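Local coordinates for De novo designed switch protein caging a hemagglutinin binder (sCageHA267_1S) (Synthetic construct, PDB 7CBC) that serves as a designed switch module for protein biosensors, a helical-bundle cage that holds a hemagglutinin-binding miniprotein and probably releases it on activation, at residues A[275-289]-A[301-314]. Residues are numbered along the deposited sequence; the frame is centred on the assembly and turned at random.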
loop_
_atom_site.group_PDB
_atom_site.type_symbol
_atom_site.label_atom_id
_atom_site.label_comp_id
_atom_site.label_asym_id
_atom_site.label_seq_id
_atom_site.Cartn_x
_atom_site.Cartn_y
_atom_site.Cartn_z
ATOM N N CYS A 275 -9.860 -10.464 7.491
ATOM C CA CYS A 275 -10.778 -10.810 8.568
ATOM C C CYS A 275 -10.827 -12.317 8.794
ATOM O O CYS A 275 -10.959 -12.767 9.939
ATOM C CB CYS A 275 -12.167 -10.235 8.272
ATOM S SG CYS A 275 -12.224 -8.395 8.308
ATOM N N ARG A 276 -10.692 -13.112 7.732
ATOM C CA ARG A 276 -10.613 -14.560 7.909
ATOM C C ARG A 276 -9.264 -14.979 8.477
ATOM O O ARG A 276 -9.199 -15.845 9.359
ATOM C CB ARG A 276 -10.868 -15.277 6.582
ATOM C CG ARG A 276 -12.308 -15.203 6.097
ATOM C CD ARG A 276 -12.440 -15.963 4.797
ATOM N NE ARG A 276 -13.783 -15.893 4.231
ATOM C CZ ARG A 276 -14.145 -16.523 3.117
ATOM N NH1 ARG A 276 -13.258 -17.274 2.466
ATOM N NH2 ARG A 276 -15.385 -16.402 2.656
ATOM N N ILE A 277 -8.177 -14.387 7.973
ATOM C CA ILE A 277 -6.845 -14.751 8.451
ATOM C C ILE A 277 -6.733 -14.495 9.948
ATOM O O ILE A 277 -6.268 -15.355 10.708
ATOM C CB ILE A 277 -5.759 -14.000 7.665
ATOM C CG1 ILE A 277 -5.605 -14.612 6.281
ATOM C CG2 ILE A 277 -4.420 -14.078 8.392
ATOM C CD1 ILE A 277 -5.277 -13.621 5.238
ATOM N N ALA A 278 -7.167 -13.311 10.396
ATOM C CA ALA A 278 -7.192 -13.033 11.828
ATOM C C ALA A 278 -8.100 -14.011 12.555
ATOM O O ALA A 278 -7.761 -14.497 13.641
ATOM C CB ALA A 278 -7.645 -11.596 12.087
ATOM N N ALA A 279 -9.269 -14.297 11.978
ATOM C CA ALA A 279 -10.169 -15.275 12.574
ATOM C C ALA A 279 -9.473 -16.614 12.761
ATOM O O ALA A 279 -9.624 -17.255 13.806
ATOM C CB ALA A 279 -11.421 -15.430 11.716
ATOM N N LYS A 280 -8.689 -17.046 11.769
ATOM C CA LYS A 280 -7.979 -18.317 11.906
ATOM C C LYS A 280 -6.926 -18.239 13.002
ATOM O O LYS A 280 -6.825 -19.142 13.845
ATOM C CB LYS A 280 -7.336 -18.723 10.583
ATOM C CG LYS A 280 -6.746 -20.121 10.618
ATOM C CD LYS A 280 -6.106 -20.523 9.288
ATOM C CE LYS A 280 -5.435 -21.898 9.409
ATOM N NZ LYS A 280 -4.830 -22.383 8.138
ATOM N N ILE A 281 -6.149 -17.152 13.018
ATOM C CA ILE A 281 -5.153 -16.954 14.070
ATOM C C ILE A 281 -5.804 -17.005 15.454
ATOM O O ILE A 281 -5.328 -17.711 16.350
ATOM C CB ILE A 281 -4.385 -15.640 13.839
ATOM C CG1 ILE A 281 -3.431 -15.810 12.667
ATOM C CG2 ILE A 281 -3.604 -15.235 15.085
ATOM C CD1 ILE A 281 -2.820 -14.505 12.169
ATOM N N ALA A 282 -6.913 -16.279 15.647
ATOM C CA ALA A 282 -7.548 -16.262 16.966
ATOM C C ALA A 282 -8.088 -17.625 17.363
ATOM O O ALA A 282 -8.104 -17.962 18.551
ATOM C CB ALA A 282 -8.680 -15.245 17.002
ATOM N N ALA A 283 -8.576 -18.402 16.402
ATOM C CA ALA A 283 -9.075 -19.728 16.739
ATOM C C ALA A 283 -7.935 -20.640 17.173
ATOM O O ALA A 283 -8.093 -21.442 18.101
ATOM C CB ALA A 283 -9.828 -20.316 15.548
ATOM N N GLU A 284 -6.775 -20.513 16.530
ATOM C CA GLU A 284 -5.626 -21.322 16.909
ATOM C C GLU A 284 -5.130 -20.956 18.299
ATOM O O GLU A 284 -4.675 -21.830 19.046
ATOM C CB GLU A 284 -4.517 -21.186 15.861
ATOM C CG GLU A 284 -4.691 -22.141 14.680
ATOM C CD GLU A 284 -3.926 -21.719 13.421
ATOM O OE1 GLU A 284 -3.202 -20.697 13.451
ATOM O OE2 GLU A 284 -4.060 -22.417 12.389
ATOM N N PHE A 285 -5.257 -19.696 18.692
ATOM C CA PHE A 285 -4.999 -19.370 20.086
ATOM C C PHE A 285 -6.130 -19.788 21.025
ATOM O O PHE A 285 -6.035 -19.518 22.222
ATOM C CB PHE A 285 -4.731 -17.870 20.241
ATOM C CG PHE A 285 -3.411 -17.430 19.676
ATOM C CD1 PHE A 285 -2.226 -17.754 20.322
ATOM C CD2 PHE A 285 -3.353 -16.691 18.511
ATOM C CE1 PHE A 285 -1.008 -17.354 19.824
ATOM C CE2 PHE A 285 -2.124 -16.286 17.998
ATOM C CZ PHE A 285 -0.947 -16.629 18.664
ATOM N N GLY A 286 -7.193 -20.419 20.532
ATOM C CA GLY A 286 -8.236 -20.920 21.407
ATOM C C GLY A 286 -9.354 -19.956 21.742
ATOM O O GLY A 286 -10.109 -20.209 22.695
ATOM N N TYR A 287 -9.480 -18.858 21.003
ATOM C CA TYR A 287 -10.583 -17.924 21.188
ATOM C C TYR A 287 -11.923 -18.619 20.964
ATOM O O TYR A 287 -12.053 -19.493 20.102
ATOM C CB TYR A 287 -10.469 -16.755 20.192
ATOM C CG TYR A 287 -9.513 -15.626 20.558
ATOM C CD1 TYR A 287 -8.176 -15.873 20.868
ATOM C CD2 TYR A 287 -9.950 -14.304 20.561
ATOM C CE1 TYR A 287 -7.302 -14.819 21.188
ATOM C CE2 TYR A 287 -9.092 -13.250 20.882
ATOM C CZ TYR A 287 -7.773 -13.504 21.186
ATOM O OH TYR A 287 -6.937 -12.442 21.483
ATOM N N SER A 288 -12.931 -18.196 21.729
ATOM C CA SER A 288 -14.318 -18.549 21.467
ATOM C C SER A 288 -14.893 -17.644 20.382
ATOM O O SER A 288 -14.338 -16.591 20.066
ATOM C CB SER A 288 -15.153 -18.409 22.730
ATOM O OG SER A 288 -15.222 -17.043 23.113
ATOM N N GLU A 289 -16.044 -18.045 19.829
ATOM C CA GLU A 289 -16.646 -17.272 18.743
ATOM C C GLU A 289 -16.929 -15.836 19.165
ATOM O O GLU A 289 -16.647 -14.894 18.412
ATOM C CB GLU A 289 -17.924 -17.944 18.258
ATOM C CG GLU A 289 -17.674 -19.283 17.586
ATOM C CD GLU A 289 -18.843 -19.723 16.733
ATOM O OE1 GLU A 289 -19.885 -19.032 16.749
ATOM O OE2 GLU A 289 -18.718 -20.756 16.042
ATOM N N CYS A 301 -13.233 -4.869 11.185
ATOM C CA CYS A 301 -14.061 -5.680 10.302
ATOM C C CYS A 301 -15.509 -5.239 10.447
ATOM O O CYS A 301 -15.972 -4.942 11.551
ATOM C CB CYS A 301 -13.930 -7.183 10.618
ATOM S SG CYS A 301 -12.274 -7.902 10.308
ATOM N N SER A 302 -16.219 -5.174 9.322
ATOM C CA SER A 302 -17.655 -4.932 9.352
ATOM C C SER A 302 -18.358 -6.056 10.104
ATOM O O SER A 302 -17.725 -7.043 10.505
ATOM C CB SER A 302 -18.215 -4.835 7.930
ATOM O OG SER A 302 -18.085 -6.081 7.256
ATOM N N GLU A 303 -19.671 -5.934 10.293
ATOM C CA GLU A 303 -20.416 -7.080 10.800
ATOM C C GLU A 303 -20.552 -8.156 9.733
ATOM O O GLU A 303 -20.568 -9.347 10.054
ATOM C CB GLU A 303 -21.784 -6.634 11.296
ATOM C CG GLU A 303 -22.359 -7.527 12.359
ATOM C CD GLU A 303 -23.346 -6.787 13.229
ATOM O OE1 GLU A 303 -23.128 -6.727 14.462
ATOM O OE2 GLU A 303 -24.331 -6.256 12.673
ATOM N N ASP A 304 -20.649 -7.747 8.464
ATOM C CA ASP A 304 -20.652 -8.698 7.357
ATOM C C ASP A 304 -19.392 -9.548 7.362
ATOM O O ASP A 304 -19.448 -10.767 7.174
ATOM C CB ASP A 304 -20.755 -7.952 6.027
ATOM C CG ASP A 304 -22.184 -7.767 5.561
ATOM O OD1 ASP A 304 -23.091 -8.421 6.121
ATOM O OD2 ASP A 304 -22.385 -6.982 4.611
ATOM N N GLU A 305 -18.240 -8.902 7.538
ATOM C CA GLU A 305 -16.966 -9.593 7.406
ATOM C C GLU A 305 -16.717 -10.507 8.601
ATOM O O GLU A 305 -16.280 -11.650 8.429
ATOM C CB GLU A 305 -15.834 -8.571 7.249
ATOM C CG GLU A 305 -15.750 -7.887 5.879
ATOM C CD GLU A 305 -14.821 -6.672 5.869
ATOM O OE1 GLU A 305 -14.754 -5.952 6.889
ATOM O OE2 GLU A 305 -14.154 -6.431 4.837
ATOM N N ALA A 306 -16.998 -10.025 9.815
ATOM C CA ALA A 306 -16.760 -10.832 11.011
ATOM C C ALA A 306 -17.651 -12.067 11.024
ATOM O O ALA A 306 -17.163 -13.190 11.183
ATOM C CB ALA A 306 -16.977 -9.994 12.271
ATOM N N ARG A 307 -18.965 -11.879 10.855
ATOM C CA ARG A 307 -19.875 -13.019 10.745
ATOM C C ARG A 307 -19.402 -13.990 9.671
ATOM O O ARG A 307 -19.416 -15.208 9.872
ATOM C CB ARG A 307 -21.302 -12.523 10.469
ATOM C CG ARG A 307 -22.238 -13.515 9.774
ATOM C CD ARG A 307 -22.289 -13.258 8.261
ATOM N NE ARG A 307 -22.701 -14.440 7.502
ATOM C CZ ARG A 307 -22.462 -14.615 6.205
ATOM N NH1 ARG A 307 -21.801 -13.689 5.521
ATOM N NH2 ARG A 307 -22.868 -15.721 5.595
ATOM N N ASP A 308 -18.943 -13.467 8.535
ATOM C CA ASP A 308 -18.445 -14.339 7.474
ATOM C C ASP A 308 -17.196 -15.095 7.903
ATOM O O ASP A 308 -16.994 -16.243 7.502
ATOM C CB ASP A 308 -18.133 -13.538 6.214
ATOM C CG ASP A 308 -17.365 -14.363 5.197
ATOM O OD1 ASP A 308 -18.002 -15.170 4.492
ATOM O OD2 ASP A 308 -16.119 -14.249 5.144
ATOM N N ALA A 309 -16.325 -14.452 8.685
ATOM C CA ALA A 309 -15.070 -15.094 9.069
ATOM C C ALA A 309 -15.302 -16.218 10.077
ATOM O O ALA A 309 -14.654 -17.268 9.996
ATOM C CB ALA A 309 -14.095 -14.055 9.626
ATOM N N VAL A 310 -16.230 -16.028 11.022
ATOM C CA VAL A 310 -16.514 -17.087 11.991
ATOM C C VAL A 310 -17.325 -18.205 11.342
ATOM O O VAL A 310 -17.031 -19.390 11.537
ATOM C CB VAL A 310 -17.212 -16.515 13.241
ATOM C CG1 VAL A 310 -16.260 -15.620 13.997
ATOM C CG2 VAL A 310 -18.466 -15.746 12.874
ATOM N N GLU A 311 -18.348 -17.851 10.552
ATOM C CA GLU A 311 -19.038 -18.850 9.741
ATOM C C GLU A 311 -18.060 -19.601 8.845
ATOM O O GLU A 311 -18.239 -20.801 8.605
ATOM C CB GLU A 311 -20.140 -18.189 8.902
ATOM C CG GLU A 311 -21.428 -17.909 9.680
ATOM C CD GLU A 311 -22.509 -17.235 8.841
ATOM O OE1 GLU A 311 -23.498 -16.729 9.424
ATOM O OE2 GLU A 311 -22.376 -17.207 7.595
ATOM N N TYR A 312 -17.014 -18.917 8.361
ATOM C CA TYR A 312 -16.004 -19.567 7.528
ATOM C C TYR A 312 -15.196 -20.592 8.318
ATOM O O TYR A 312 -14.858 -21.656 7.788
ATOM C CB TYR A 312 -15.078 -18.520 6.902
ATOM C CG TYR A 312 -13.841 -19.100 6.253
ATOM C CD1 TYR A 312 -13.894 -19.637 4.982
ATOM C CD2 TYR A 312 -12.620 -19.110 6.916
ATOM C CE1 TYR A 312 -12.762 -20.168 4.378
ATOM C CE2 TYR A 312 -11.483 -19.640 6.321
ATOM C CZ TYR A 312 -11.562 -20.169 5.052
ATOM O OH TYR A 312 -10.443 -20.698 4.448
ATOM N N LEU A 313 -14.860 -20.290 9.576
ATOM C CA LEU A 313 -14.137 -21.267 10.393
ATOM C C LEU A 313 -14.972 -22.522 10.620
ATOM O O LEU A 313 -14.450 -23.644 10.568
ATOM C CB LEU A 313 -13.725 -20.658 11.738
ATOM C CG LEU A 313 -12.643 -19.567 11.767
ATOM C CD1 LEU A 313 -12.438 -19.060 13.198
ATOM C CD2 LEU A 313 -11.329 -20.068 11.184
ATOM N N ARG A 314 -16.273 -22.353 10.877
ATOM C CA ARG A 314 -17.141 -23.504 11.106
ATOM C C ARG A 314 -17.536 -24.213 9.814
ATOM O O ARG A 314 -17.875 -25.400 9.864
ATOM C CB ARG A 314 -18.398 -23.077 11.870
ATOM C CG ARG A 314 -19.396 -22.338 11.032
ATOM C CD ARG A 314 -20.754 -22.243 11.693
ATOM N NE ARG A 314 -20.880 -21.035 12.500
ATOM C CZ ARG A 314 -20.777 -21.007 13.824
ATOM N NH1 ARG A 314 -20.556 -22.131 14.499
ATOM N NH2 ARG A 314 -20.906 -19.857 14.476
#
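Arg-276 reaches from helix 275-284 along one flank of helix 303-314 and meets two side chains in different ways. Its guanidinium lies flat on the Tyr-312 ring, the planes 11° apart and the centres 4.3 Å from each other, while Arg-276 CD sits over the ring centre as a CH-pi contact. At the edge of the guanidinium, Arg-276 NE donates to the syn lone pair of Asp-308 OD2 (3.0 Å), almost in plane; Arg-276 NH2 adds weak bonds to both carboxylate oxygens. With CG anti to the carbonyl carbon (chi1 -71°), the chain runs straight from CG to NE and brings the guanidinium over Tyr-312; a leucine here would probably leave Asp-308 without its countercharge and the Tyr-312 face without its flat partner. The helices also meet through small residues, Ala-309 CB resting 3.7 Å from Ala-279 CB, and the larger Leu-313 packs its CD1 3.7 Å from Ala-283 CB. A disulfide joins Cys-275 to Cys-301, just ahead of the Ser-302/Glu-305 capping box. Glu-289 OE1 and Arg-314 NH2 form a second salt bridge (2.6 Å), carboxylate and guanidinium planes turned 61° apart. With helix 289-298 packing against Ala-282 and Val-310, this is a disulfide-stapled three-helix miniprotein, consistent with the caged hemagglutinin binder, docked on helices 3-46 and 195-239.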